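HD-GYP domain-containing protein (Bdellovibrio bacteriovorus, PDB 3TM8) binds two iron ions and belongs to the HD-GYP class of cyclic-di-GMP phosphodiesterases, although its own activity against that messenger is only inferred. Local coordinates at residues A[185-190]-A[275-280]; A[97-102]-A[143-148]; A[108-113]-A[158-163]. All blocks are in the same frame, centred on the assembly; numbering follows the deposited sequence. Where two conformers were deposited one is given.

Contact 1 of 3, residues A[185-190]-A[275-280]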
ATOM      1  N   LEU A 185      -4.844 -20.126  -0.839  1.00 13.85           N
ATOM      2  CA  LEU A 185      -6.173 -20.582  -0.451  1.00 14.74           C
ATOM      3  C   LEU A 185      -7.005 -21.065  -1.631  1.00 15.84           C
ATOM      4  O   LEU A 185      -8.109 -21.572  -1.445  1.00 18.82           O
ATOM      5  CB  LEU A 185      -6.923 -19.459   0.253  1.00 13.36           C
ATOM      6  CG  LEU A 185      -6.325 -19.021   1.586  1.00 12.57           C
ATOM      7  CD1 LEU A 185      -6.991 -17.751   2.071  1.00 13.17           C
ATOM      8  CD2 LEU A 185      -6.474 -20.133   2.622  1.00 13.96           C
ATOM      9  N   GLY A 186      -6.490 -20.879  -2.840  1.00 15.40           N
ATOM     10  CA  GLY A 186      -7.183 -21.321  -4.038  1.00 16.59           C
ATOM     11  C   GLY A 186      -8.271 -20.376  -4.516  1.00 16.30           C
ATOM     12  O   GLY A 186      -9.191 -20.788  -5.223  1.00 17.56           O
ATOM     13  N   ILE A 187      -8.178 -19.108  -4.136  1.00 16.40           N
ATOM     14  CA  ILE A 187      -9.100 -18.096  -4.646  1.00 17.50           C
ATOM     15  C   ILE A 187      -8.602 -17.581  -5.990  1.00 18.37           C
ATOM     16  O   ILE A 187      -7.691 -16.753  -6.043  1.00 19.99           O
ATOM     17  CB  ILE A 187      -9.230 -16.911  -3.681  1.00 17.19           C
ATOM     18  CG1 ILE A 187      -9.804 -17.384  -2.345  1.00 17.57           C
ATOM     19  CG2 ILE A 187     -10.108 -15.828  -4.290  1.00 17.94           C
ATOM     20  CD1 ILE A 187      -9.709 -16.348  -1.238  1.00 19.23           C
ATOM     21  N   THR A 188      -9.213 -18.060  -7.069  1.00 17.97           N
ATOM     22  CA  THR A 188      -8.700 -17.820  -8.421  1.00 18.07           C
ATOM     23  C   THR A 188      -9.513 -16.816  -9.244  1.00 17.34           C
ATOM     24  O   THR A 188      -9.018 -16.279 -10.232  1.00 19.30           O
ATOM     25  CB  THR A 188      -8.615 -19.132  -9.224  1.00 20.02           C
ATOM     26  OG1 THR A 188      -9.927 -19.687  -9.356  1.00 20.70           O
ATOM     27  CG2 THR A 188      -7.712 -20.140  -8.522  1.00 21.22           C
ATOM     28  N   ASP A 189     -10.757 -16.579  -8.842  1.00 16.65           N
ATOM     29  CA  ASP A 189     -11.653 -15.671  -9.551  1.00 15.64           C
ATOM     30  C   ASP A 189     -10.998 -14.293  -9.734  1.00 12.96           C
ATOM     31  O   ASP A 189     -10.675 -13.623  -8.760  1.00 12.60           O
ATOM     32  CB  ASP A 189     -12.966 -15.548  -8.770  1.00 17.68           C
ATOM     33  CG  ASP A 189     -14.003 -14.689  -9.475  1.00 22.88           C
ATOM     34  OD1 ASP A 189     -15.197 -15.034  -9.419  1.00 26.30           O
ATOM     35  OD2 ASP A 189     -13.639 -13.661 -10.074  1.00 25.07           O
ATOM     36  N   PRO A 190     -10.801 -13.862 -10.994  1.00 13.96           N
ATOM     37  CA  PRO A 190     -10.077 -12.602 -11.225  1.00 13.88           C
ATOM     38  C   PRO A 190     -10.799 -11.364 -10.702  1.00 12.74           C
ATOM     39  O   PRO A 190     -10.148 -10.404 -10.306  1.00 12.06           O
ATOM     40  CB  PRO A 190      -9.967 -12.528 -12.753  1.00 16.34           C
ATOM     41  CG  PRO A 190     -10.148 -13.931 -13.217  1.00 17.19           C
ATOM     42  CD  PRO A 190     -11.084 -14.579 -12.249  1.00 16.22           C
ATOM     43  N   ASP A 275     -17.263 -10.349   5.352  1.00 15.13           N
ATOM     44  CA  ASP A 275     -16.895 -10.653   3.981  1.00 14.48           C
ATOM     45  C   ASP A 275     -15.640 -11.523   4.063  1.00 13.23           C
ATOM     46  O   ASP A 275     -14.658 -11.135   4.693  1.00 12.08           O
ATOM     47  CB  ASP A 275     -16.601  -9.341   3.241  1.00 15.03           C
ATOM     48  CG  ASP A 275     -16.334  -9.533   1.765  1.00 16.27           C
ATOM     49  OD1 ASP A 275     -15.717 -10.554   1.395  1.00 17.15           O
ATOM     50  OD2 ASP A 275     -16.733  -8.646   0.974  1.00 16.19           O
ATOM     51  N   PRO A 276     -15.665 -12.716   3.452  1.00 14.60           N
ATOM     52  CA  PRO A 276     -14.496 -13.599   3.528  0.50 13.95           C
ATOM     53  C   PRO A 276     -13.214 -12.916   3.043  1.00 11.91           C
ATOM     54  O   PRO A 276     -12.131 -13.207   3.554  1.00 12.80           O
ATOM     55  CB  PRO A 276     -14.874 -14.768   2.607  0.50 15.55           C
ATOM     56  CG  PRO A 276     -15.990 -14.254   1.754  0.50 16.21           C
ATOM     57  CD  PRO A 276     -16.733 -13.286   2.615  0.50 16.31           C
ATOM     58  N   LEU A 277     -13.329 -12.010   2.080  1.00 10.62           N
ATOM     59  CA  LEU A 277     -12.138 -11.328   1.591  1.00 10.29           C
ATOM     60  C   LEU A 277     -11.562 -10.369   2.638  1.00  9.81           C
ATOM     61  O   LEU A 277     -10.350 -10.145   2.677  1.00  9.31           O
ATOM     62  CB  LEU A 277     -12.419 -10.615   0.263  1.00 11.15           C
ATOM     63  CG  LEU A 277     -12.777 -11.559  -0.895  1.00 12.72           C
ATOM     64  CD1 LEU A 277     -13.167 -10.760  -2.127  1.00 13.92           C
ATOM     65  CD2 LEU A 277     -11.623 -12.502  -1.210  1.00 13.69           C
ATOM     66  N   ALA A 278     -12.423  -9.819   3.493  1.00  9.10           N
ATOM     67  CA  ALA A 278     -11.949  -8.975   4.590  1.00  8.06           C
ATOM     68  C   ALA A 278     -11.213  -9.789   5.657  1.00  8.49           C
ATOM     69  O   ALA A 278     -10.308  -9.280   6.307  1.00  9.39           O
ATOM     70  CB  ALA A 278     -13.089  -8.168   5.213  1.00  8.85           C
ATOM     71  N   VAL A 279     -11.605 -11.048   5.846  1.00  8.79           N
ATOM     72  CA  VAL A 279     -10.901 -11.923   6.777  1.00 10.26           C
ATOM     73  C   VAL A 279      -9.459 -12.121   6.298  1.00  8.84           C
ATOM     74  O   VAL A 279      -8.519 -12.103   7.096  1.00  8.67           O
ATOM     75  CB  VAL A 279     -11.610 -13.290   6.932  1.00 11.47           C
ATOM     76  CG1 VAL A 279     -10.864 -14.164   7.939  1.00 11.36           C
ATOM     77  CG2 VAL A 279     -13.051 -13.082   7.355  1.00 13.14           C
ATOM     78  N   LEU A 280      -9.297 -12.290   4.987  1.00 10.00           N
ATOM     79  CA  LEU A 280      -7.985 -12.447   4.392  0.50  9.64           C
ATOM     80  C   LEU A 280      -7.137 -11.182   4.607  1.00  7.71           C
ATOM     81  O   LEU A 280      -5.991 -11.261   5.058  1.00  8.49           O
ATOM     82  CB  LEU A 280      -8.153 -12.772   2.903  0.50 10.64           C
ATOM     83  CG  LEU A 280      -6.972 -13.354   2.135  0.50 11.59           C
ATOM     84  CD1 LEU A 280      -7.425 -14.030   0.851  0.50 10.45           C
ATOM     85  CD2 LEU A 280      -5.979 -12.259   1.829  0.50 11.64           C
TER
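Leu185, Ile187, Leu277 and Leu280 meet through branched aliphatic ends, with no aromatic face or edge at the interface; the flat group that matters is the carboxylate of Asp275, which caps the helix that brings two of the partners. Its OD1 accepts from Leu277 N at 2.9 Å, on the anti side and 30° out of the carboxylate plane, while OD2 takes a hydrogen bond from Asn252. Asp275 is thus the N-cap of helix 276-293. Its own backbone N is bonded to Gln256, so the helix start is tied to helix 248-256 as well.

From this capped start the helix presents Leu277 and Leu280, one turn apart, to the loop that follows helix 167-185. Leu280 touches both Leu185 and Ile187: with CG anti to the backbone N (chi1 -163°), its CD1 lies 3.9 Å from Leu185 CD1 and equally 3.9 Å from Ile187 CD1. It meets Ile187 tip to tip, whereas it and Leu185 slide past each other in opposite directions. Leu280 was modelled in two conformers, and these approaches belong to one of them. Leu277 makes a looser touch, its CD2 standing 4.3 Å from Ile187 CD1.

The loop side is shaped by Gly186, which ends helix 167-185 in a Schellman motif with phi of 81°. The chain turns there, and Leu185 and Ile187 both point at the incoming helix. Leu280 also packs on Ser178, Leu181 and Ala182, so it lies against the last turns of helix 167-185. Helix 276-293 carries the iron ligand Asn285, whose side chain lies about 9 Å from that of Leu280. The union of the segments is purely dispersive, methyl on methyl, while the polar bonding of Asp275 lies beside the contact and not across it, consistent with a small apolar contact that depends on packing and not on directional bonds.

Contact 2 of 3, residues A[97-102]-A[143-148]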
ATOM      1  N   TYR A  97       5.428  -2.711 -16.368  1.00  7.31           N
ATOM      2  CA  TYR A  97       4.440  -3.790 -16.475  1.00  8.43           C
ATOM      3  C   TYR A  97       4.721  -4.756 -17.634  1.00  8.79           C
ATOM      4  O   TYR A  97       4.202  -5.862 -17.654  1.00 10.45           O
ATOM      5  CB  TYR A  97       3.032  -3.220 -16.615  1.00  8.92           C
ATOM      6  CG  TYR A  97       2.427  -2.687 -15.334  1.00  9.17           C
ATOM      7  CD1 TYR A  97       2.096  -3.538 -14.284  1.00  9.19           C
ATOM      8  CD2 TYR A  97       2.144  -1.335 -15.192  1.00 11.09           C
ATOM      9  CE1 TYR A  97       1.519  -3.048 -13.114  1.00  9.40           C
ATOM     10  CE2 TYR A  97       1.571  -0.837 -14.036  1.00 12.59           C
ATOM     11  CZ  TYR A  97       1.254  -1.698 -13.000  1.00 10.15           C
ATOM     12  OH  TYR A  97       0.685  -1.228 -11.833  1.00 11.08           O
ATOM     13  N   ASP A  98       5.536  -4.329 -18.593  1.00  9.25           N
ATOM     14  CA  ASP A  98       5.881  -5.136 -19.764  1.00 10.56           C
ATOM     15  C   ASP A  98       6.724  -6.356 -19.369  1.00 12.07           C
ATOM     16  O   ASP A  98       7.858  -6.214 -18.918  1.00 13.78           O
ATOM     17  CB  ASP A  98       6.651  -4.249 -20.745  1.00 12.07           C
ATOM     18  CG  ASP A  98       6.942  -4.924 -22.074  1.00 12.46           C
ATOM     19  OD1 ASP A  98       6.704  -6.133 -22.215  1.00 13.40           O
ATOM     20  OD2 ASP A  98       7.432  -4.221 -22.975  1.00 13.41           O
ATOM     21  N   ASP A  99       6.178  -7.554 -19.553  1.00 12.31           N
ATOM     22  CA  ASP A  99       6.885  -8.779 -19.178  1.00 13.87           C
ATOM     23  C   ASP A  99       7.922  -9.238 -20.209  1.00 14.05           C
ATOM     24  O   ASP A  99       8.597 -10.242 -19.992  1.00 15.73           O
ATOM     25  CB  ASP A  99       5.889  -9.919 -18.932  1.00 14.76           C
ATOM     26  CG  ASP A  99       5.096  -9.758 -17.641  1.00 16.14           C
ATOM     27  OD1 ASP A  99       5.660  -9.305 -16.621  1.00 14.00           O
ATOM     28  OD2 ASP A  99       3.899 -10.117 -17.643  1.00 20.39           O
ATOM     29  N   THR A 100       8.055  -8.516 -21.321  1.00 12.77           N
ATOM     30  CA  THR A 100       8.931  -8.957 -22.408  1.00 12.97           C
ATOM     31  C   THR A 100      10.319  -8.308 -22.420  1.00 15.75           C
ATOM     32  O   THR A 100      11.136  -8.622 -23.283  1.00 18.74           O
ATOM     33  CB  THR A 100       8.305  -8.677 -23.795  1.00 13.02           C
ATOM     34  OG1 THR A 100       8.332  -7.267 -24.056  1.00 12.67           O
ATOM     35  CG2 THR A 100       6.873  -9.207 -23.877  1.00 15.39           C
ATOM     36  N   THR A 101      10.591  -7.409 -21.479  1.00 17.37           N
ATOM     37  CA  THR A 101      11.784  -6.566 -21.568  1.00 19.41           C
ATOM     38  C   THR A 101      13.066  -7.216 -21.053  1.00 21.56           C
ATOM     39  O   THR A 101      14.162  -6.882 -21.507  1.00 23.88           O
ATOM     40  CB  THR A 101      11.604  -5.258 -20.780  1.00 17.84           C
ATOM     41  OG1 THR A 101      11.606  -5.545 -19.378  1.00 18.30           O
ATOM     42  CG2 THR A 101      10.305  -4.563 -21.163  1.00 17.79           C
ATOM     43  N   GLY A 102      12.935  -8.121 -20.092  1.00 20.58           N
ATOM     44  CA  GLY A 102      14.101  -8.682 -19.434  1.00 21.34           C
ATOM     45  C   GLY A 102      14.700  -7.708 -18.431  1.00 22.01           C
ATOM     46  O   GLY A 102      15.797  -7.930 -17.913  1.00 23.56           O
ATOM     47  N   TYR A 143      -1.685  -5.197 -11.234  1.00  6.23           N
ATOM     48  CA  TYR A 143      -0.806  -5.609 -10.150  1.00  6.57           C
ATOM     49  C   TYR A 143      -0.952  -7.100  -9.844  1.00  6.44           C
ATOM     50  O   TYR A 143       0.046  -7.814  -9.696  1.00  6.76           O
ATOM     51  CB  TYR A 143      -1.058  -4.758  -8.900  1.00  6.63           C
ATOM     52  CG  TYR A 143       0.007  -4.943  -7.851  1.00  5.79           C
ATOM     53  CD1 TYR A 143       1.348  -4.727  -8.151  1.00  7.01           C
ATOM     54  CD2 TYR A 143      -0.318  -5.320  -6.553  1.00  6.81           C
ATOM     55  CE1 TYR A 143       2.328  -4.900  -7.210  1.00  7.18           C
ATOM     56  CE2 TYR A 143       0.667  -5.493  -5.598  1.00  7.74           C
ATOM     57  CZ  TYR A 143       1.986  -5.281  -5.935  1.00  6.54           C
ATOM     58  OH  TYR A 143       2.992  -5.446  -5.024  1.00  7.78           O
ATOM     59  N   VAL A 144      -2.187  -7.577  -9.762  1.00  6.35           N
ATOM     60  CA  VAL A 144      -2.404  -9.014  -9.578  1.00  6.98           C
ATOM     61  C   VAL A 144      -1.652  -9.779 -10.671  1.00  6.34           C
ATOM     62  O   VAL A 144      -0.946 -10.756 -10.397  1.00  7.07           O
ATOM     63  CB  VAL A 144      -3.903  -9.406  -9.616  1.00  7.85           C
ATOM     64  CG1 VAL A 144      -4.070 -10.937  -9.647  1.00  9.16           C
ATOM     65  CG2 VAL A 144      -4.641  -8.812  -8.428  1.00  8.51           C
ATOM     66  N   ASN A 145      -1.794  -9.332 -11.914  1.00  7.19           N
ATOM     67  CA  ASN A 145      -1.134 -10.023 -13.011  1.00  7.64           C
ATOM     68  C   ASN A 145       0.383  -9.986 -12.899  1.00  6.93           C
ATOM     69  O   ASN A 145       1.051 -10.976 -13.191  1.00  9.09           O
ATOM     70  CB  ASN A 145      -1.600  -9.493 -14.364  1.00  7.90           C
ATOM     71  CG  ASN A 145      -0.983 -10.253 -15.511  1.00  9.65           C
ATOM     72  OD1 ASN A 145      -1.157 -11.466 -15.618  1.00 11.05           O
ATOM     73  ND2 ASN A 145      -0.256  -9.551 -16.372  1.00 10.82           N
ATOM     74  N   PHE A 146       0.926  -8.848 -12.476  1.00  7.52           N
ATOM     75  CA  PHE A 146       2.363  -8.723 -12.280  1.00  6.80           C
ATOM     76  C   PHE A 146       2.870  -9.719 -11.235  1.00  7.15           C
ATOM     77  O   PHE A 146       3.852 -10.433 -11.461  1.00  8.03           O
ATOM     78  CB  PHE A 146       2.696  -7.285 -11.875  1.00  6.99           C
ATOM     79  CG  PHE A 146       4.137  -7.066 -11.457  1.00  7.16           C
ATOM     80  CD1 PHE A 146       5.177  -7.188 -12.372  1.00  8.24           C
ATOM     81  CD2 PHE A 146       4.447  -6.715 -10.147  1.00  8.01           C
ATOM     82  CE1 PHE A 146       6.499  -6.976 -11.987  1.00  9.04           C
ATOM     83  CE2 PHE A 146       5.762  -6.502  -9.756  1.00  7.89           C
ATOM     84  CZ  PHE A 146       6.791  -6.629 -10.680  1.00  8.88           C
ATOM     85  N   ILE A 147       2.199  -9.767 -10.087  1.00  7.57           N
ATOM     86  CA  ILE A 147       2.607 -10.664  -9.015  1.00  8.22           C
ATOM     87  C   ILE A 147       2.443 -12.138  -9.427  1.00  8.37           C
ATOM     88  O   ILE A 147       3.296 -12.978  -9.123  1.00 10.00           O
ATOM     89  CB  ILE A 147       1.820 -10.384  -7.722  1.00  8.05           C
ATOM     90  CG1 ILE A 147       2.107  -8.962  -7.206  1.00  8.26           C
ATOM     91  CG2 ILE A 147       2.135 -11.443  -6.660  1.00  9.85           C
ATOM     92  CD1 ILE A 147       3.542  -8.717  -6.791  1.00  8.97           C
ATOM     93  N   MET A 148       1.367 -12.451 -10.146  1.00  8.13           N
ATOM     94  CA  MET A 148       1.067 -13.836 -10.525  0.50 10.06           C
ATOM     95  C   MET A 148       1.956 -14.345 -11.655  1.00 11.03           C
ATOM     96  O   MET A 148       2.214 -15.541 -11.758  1.00 14.39           O
ATOM     97  CB  MET A 148      -0.399 -13.991 -10.953  0.50 12.55           C
ATOM     98  CG  MET A 148      -1.424 -13.939  -9.831  0.50 15.02           C
ATOM     99  SD  MET A 148      -3.080 -14.358 -10.428  0.50 17.74           S
ATOM    100  CE  MET A 148      -2.967 -16.145 -10.548  0.50 18.42           C
TER
HETATM  101  O   HOH W   1       2.880  -9.681 -15.423  1.00 20.82           O
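An Asx turn shapes the link between helices 82-97 and 105-125, and on either side of its first residue, Asp98, Tyr97 and Asp99 turn to meet Tyr143, Asn145 and Phe146 of helix 130-149. In the turn, Asp98 OD1 is gripped twice by Thr100: by the backbone N at 2.9 Å from above the carboxylate plane, and by OG1 at 2.7 Å on the syn side. Both donors come from the same face of that plane.

Tyr97 supplies the apolar half of the contact. Its ring meets Phe146 by an edge, with CD1 4.5 Å from Phe146 CB and that carbon close to the ring plane. The backbone is also near: Tyr97 CE1 lies 4.3 Å from Tyr143 N, approached obliquely. The ring's position has further support, since Tyr97 OH is hydrogen-bonded to Gln116 and the ring makes a cation-pi interaction with Lys142. On the other side of the interface, one face of the Tyr143 ring is covered by Ile147 CG1, 3.9 Å above the plane and offset toward the rim. Tyr143 OH is bonded to Thr176, so this aromatic reaches across to helix 167-185.

Asp99 makes the polar half, at the more exposed end. Its CG sits beside the backbone N (chi1 -72°), and the carboxylate extends toward helix 130-149. OD1 forms a salt bridge with Arg108 and accepts from Asn150; OD2 meets a water. Direct approach to Asn145 is loose, ND2 lying 4.4 Å from Asp99 OD2. That single water closes the gap, donating to Asp99 OD2 at 2.5 Å, short enough that the exact value is doubtful, and to the backbone Asn145 O at 3.2 Å.

Contact 3 of 3, residues A[108-113]-A[158-163]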
ATOM      1  N   ARG A 108      11.640  -3.149 -11.933  1.00  8.50           N
ATOM      2  CA  ARG A 108      10.224  -3.224 -12.279  1.00  8.14           C
ATOM      3  C   ARG A 108       9.354  -3.097 -11.024  1.00  6.50           C
ATOM      4  O   ARG A 108       8.376  -2.344 -11.012  1.00  6.74           O
ATOM      5  CB  ARG A 108       9.918  -4.536 -12.997  1.00  8.20           C
ATOM      6  CG  ARG A 108      10.691  -4.717 -14.301  1.00  8.98           C
ATOM      7  CD  ARG A 108      10.319  -6.015 -15.005  1.00 10.02           C
ATOM      8  NE  ARG A 108       8.890  -6.046 -15.270  1.00  8.57           N
ATOM      9  CZ  ARG A 108       8.179  -7.154 -15.458  1.00  8.52           C
ATOM     10  NH1 ARG A 108       8.767  -8.342 -15.437  1.00 11.10           N
ATOM     11  NH2 ARG A 108       6.871  -7.063 -15.666  1.00  9.36           N
ATOM     12  N   ALA A 109       9.717  -3.826  -9.970  1.00  7.06           N
ATOM     13  CA  ALA A 109       8.992  -3.781  -8.706  1.00  7.11           C
ATOM     14  C   ALA A 109       9.063  -2.399  -8.064  1.00  6.58           C
ATOM     15  O   ALA A 109       8.066  -1.917  -7.537  1.00  6.52           O
ATOM     16  CB  ALA A 109       9.515  -4.836  -7.761  1.00  8.40           C
ATOM     17  N   ASP A 110      10.231  -1.759  -8.105  1.00  6.78           N
ATOM     18  CA  ASP A 110      10.366  -0.395  -7.569  1.00  7.57           C
ATOM     19  C   ASP A 110       9.337   0.522  -8.226  1.00  5.89           C
ATOM     20  O   ASP A 110       8.634   1.280  -7.559  1.00  6.16           O
ATOM     21  CB  ASP A 110      11.757   0.184  -7.835  1.00  9.65           C
ATOM     22  CG  ASP A 110      12.838  -0.364  -6.911  1.00 11.50           C
ATOM     23  OD1 ASP A 110      12.536  -1.162  -5.994  1.00 11.99           O
ATOM     24  OD2 ASP A 110      14.013   0.033  -7.104  1.00 12.08           O
ATOM     25  N   ILE A 111       9.255   0.460  -9.550  1.00  5.88           N
ATOM     26  CA  ILE A 111       8.328   1.318 -10.263  1.00  5.26           C
ATOM     27  C   ILE A 111       6.881   0.966  -9.939  1.00  5.29           C
ATOM     28  O   ILE A 111       6.072   1.833  -9.633  1.00  5.60           O
ATOM     29  CB  ILE A 111       8.567   1.259 -11.785  1.00  5.77           C
ATOM     30  CG1 ILE A 111       9.935   1.865 -12.132  1.00  7.22           C
ATOM     31  CG2 ILE A 111       7.440   1.966 -12.527  1.00  6.75           C
ATOM     32  CD1 ILE A 111      10.412   1.519 -13.527  1.00  7.46           C
ATOM     33  N   ILE A 112       6.550  -0.319 -10.008  1.00  5.05           N
ATOM     34  CA  ILE A 112       5.159  -0.723  -9.843  1.00  5.13           C
ATOM     35  C   ILE A 112       4.664  -0.515  -8.399  1.00  4.74           C
ATOM     36  O   ILE A 112       3.552  -0.025  -8.189  1.00  5.62           O
ATOM     37  CB  ILE A 112       4.946  -2.165 -10.316  1.00  6.01           C
ATOM     38  CG1 ILE A 112       5.121  -2.216 -11.838  1.00  6.47           C
ATOM     39  CG2 ILE A 112       3.571  -2.664  -9.915  1.00  6.70           C
ATOM     40  CD1 ILE A 112       5.326  -3.603 -12.377  1.00  8.15           C
ATOM     41  N   GLN A 113       5.485  -0.858  -7.411  1.00  4.52           N
ATOM     42  CA  GLN A 113       5.123  -0.602  -6.016  1.00  5.05           C
ATOM     43  C   GLN A 113       4.797   0.875  -5.814  1.00  4.91           C
ATOM     44  O   GLN A 113       3.804   1.230  -5.173  1.00  4.67           O
ATOM     45  CB  GLN A 113       6.253  -1.044  -5.079  1.00  5.71           C
ATOM     46  CG  GLN A 113       5.927  -1.021  -3.578  1.00  6.73           C
ATOM     47  CD  GLN A 113       5.976   0.350  -2.956  1.00  8.04           C
ATOM     48  OE1 GLN A 113       6.631   1.263  -3.453  1.00  8.01           O
ATOM     49  NE2 GLN A 113       5.295   0.496  -1.831  1.00 10.98           N
ATOM     50  N   MET A 158       8.597  -7.050  -1.652  1.00  9.29           N
ATOM     51  CA  MET A 158       8.819  -7.163  -0.215  1.00 11.65           C
ATOM     52  C   MET A 158      10.205  -6.659   0.209  1.00 12.07           C
ATOM     53  O   MET A 158      10.453  -6.470   1.393  1.00 13.55           O
ATOM     54  CB  MET A 158       8.548  -8.593   0.274  1.00 13.95           C
ATOM     55  CG  MET A 158       7.083  -9.023   0.126  1.00 16.03           C
ATOM     56  SD  MET A 158       5.880  -8.007   1.035  1.00 17.18           S
ATOM     57  CE  MET A 158       6.315  -8.368   2.732  1.00 18.94           C
ATOM     58  N   ASN A 159      11.092  -6.433  -0.757  1.00 12.11           N
ATOM     59  CA  ASN A 159      12.396  -5.819  -0.497  1.00 14.15           C
ATOM     60  C   ASN A 159      12.317  -4.312  -0.297  1.00 14.21           C
ATOM     61  O   ASN A 159      13.284  -3.686   0.144  1.00 16.47           O
ATOM     62  CB  ASN A 159      13.356  -6.070  -1.660  1.00 16.24           C
ATOM     63  CG  ASN A 159      13.943  -7.456  -1.654  1.00 19.13           C
ATOM     64  OD1 ASN A 159      14.048  -8.099  -0.610  1.00 20.25           O
ATOM     65  ND2 ASN A 159      14.345  -7.923  -2.833  1.00 20.81           N
ATOM     66  N   ILE A 160      11.180  -3.723  -0.650  1.00 11.66           N
ATOM     67  CA  ILE A 160      11.042  -2.278  -0.586  1.00 10.88           C
ATOM     68  C   ILE A 160      10.485  -1.888   0.782  1.00 10.17           C
ATOM     69  O   ILE A 160       9.275  -1.875   0.997  1.00 10.45           O
ATOM     70  CB  ILE A 160      10.134  -1.746  -1.717  1.00 10.39           C
ATOM     71  CG1 ILE A 160      10.562  -2.330  -3.074  1.00 11.24           C
ATOM     72  CG2 ILE A 160      10.153  -0.220  -1.752  1.00 11.76           C
ATOM     73  CD1 ILE A 160       9.586  -2.040  -4.199  1.00 11.64           C
ATOM     74  N   GLU A 161      11.382  -1.580   1.712  1.00 11.12           N
ATOM     75  CA  GLU A 161      10.994  -1.322   3.088  1.00 12.44           C
ATOM     76  C   GLU A 161      10.147  -0.060   3.212  1.00 10.09           C
ATOM     77  O   GLU A 161      10.382   0.934   2.527  1.00 11.10           O
ATOM     78  CB  GLU A 161      12.240  -1.218   3.972  1.00 15.57           C
ATOM     79  CG  GLU A 161      11.935  -1.018   5.451  1.00 21.60           C
ATOM     80  CD  GLU A 161      13.179  -0.989   6.321  1.00 26.47           C
ATOM     81  OE1 GLU A 161      14.288  -1.247   5.801  1.00 28.35           O
ATOM     82  OE2 GLU A 161      13.045  -0.708   7.532  1.00 28.60           O
ATOM     83  N   ASN A 162       9.167  -0.100   4.107  1.00 10.16           N
ATOM     84  CA  ASN A 162       8.323   1.057   4.371  1.00  8.79           C
ATOM     85  C   ASN A 162       8.996   1.942   5.423  1.00 10.08           C
ATOM     86  O   ASN A 162       8.562   2.001   6.574  1.00 10.56           O
ATOM     87  CB  ASN A 162       6.941   0.575   4.832  1.00  7.76           C
ATOM     88  CG  ASN A 162       5.909   1.691   4.901  1.00  6.82           C
ATOM     89  OD1 ASN A 162       6.224   2.874   4.726  1.00  7.10           O
ATOM     90  ND2 ASN A 162       4.662   1.319   5.173  1.00  6.87           N
ATOM     91  N   THR A 163      10.064   2.622   5.012  1.00 13.13           N
ATOM     92  CA  THR A 163      10.918   3.367   5.940  1.00 14.97           C
ATOM     93  C   THR A 163      10.190   4.496   6.672  1.00 12.94           C
ATOM     94  O   THR A 163      10.478   4.790   7.836  1.00 14.51           O
ATOM     95  CB  THR A 163      12.196   3.923   5.233  1.00 16.47           C
ATOM     96  OG1 THR A 163      11.848   4.980   4.321  1.00 19.56           O
ATOM     97  CG2 THR A 163      12.919   2.818   4.482  1.00 17.70           C
TER
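Ala109 brings its carbonyl to the contact: Ala109 O lies 3.7 Å from Ile160 CD1 while also accepting the helical bond from Gln113 N. Its methyl faces the same way and packs on Ala156 and Val157 of helix 153-158. Next, the Asp110 side chain crosses that of Ile160 at a slant, OD1 being 3.6 Å from Ile160 CD1 and 3.7 Å from Ile160 CG1. That oxygen is bonded to Gln106 NE2, one turn earlier, so its closeness to the aliphatic chain is plain packing.

A turn further on, Gln113 completes the groove of helix 105-125 into which Ile160 drops its CD1. Gln113 CB approaches Ile160 CD1 at 3.6 Å and Gln113 CG follows at 3.8 Å, the two side chains sliding past each other in opposite directions. The loop carrying Ile160 leads into helix 167-185 of the HD domain, which bears the iron ligand His170. With CG anti to the backbone N (chi1 -171°) and a bend at chi2, the glutamine turns its amide so that OE1 accepts from Arg32 NH1; that arginine also bonds to Asp110 O.

In the loop, Ile160 O accepts from His169 NE2. Two residues on, Asn162 centres an inverse gamma turn, accepts from Thr166 N with its OD1 and touches His170.

From the N terminus, the first segment met is 97-102, the turn between helices 82-97 and 105-125, and 108-113 follows on the second of these helices. Contact 2 then closes at 143-148 on helix 130-149, and contact 3 closes only at 158-163, so the two cross. They also touch: Tyr143 CD1 packs 3.5 Å from Ile112 CG2, and Arg108 of 108-113 also reaches the 97-102 turn. Contact 2 ties that turn to helix 130-149, and contact 3 ties helix 105-125 to the loop entering helix 167-185. Contact 1 comes later, in series, joining the far end of that helix to helix 276-293 within the HD domain, about 22 Å from contact 2, centre to centre.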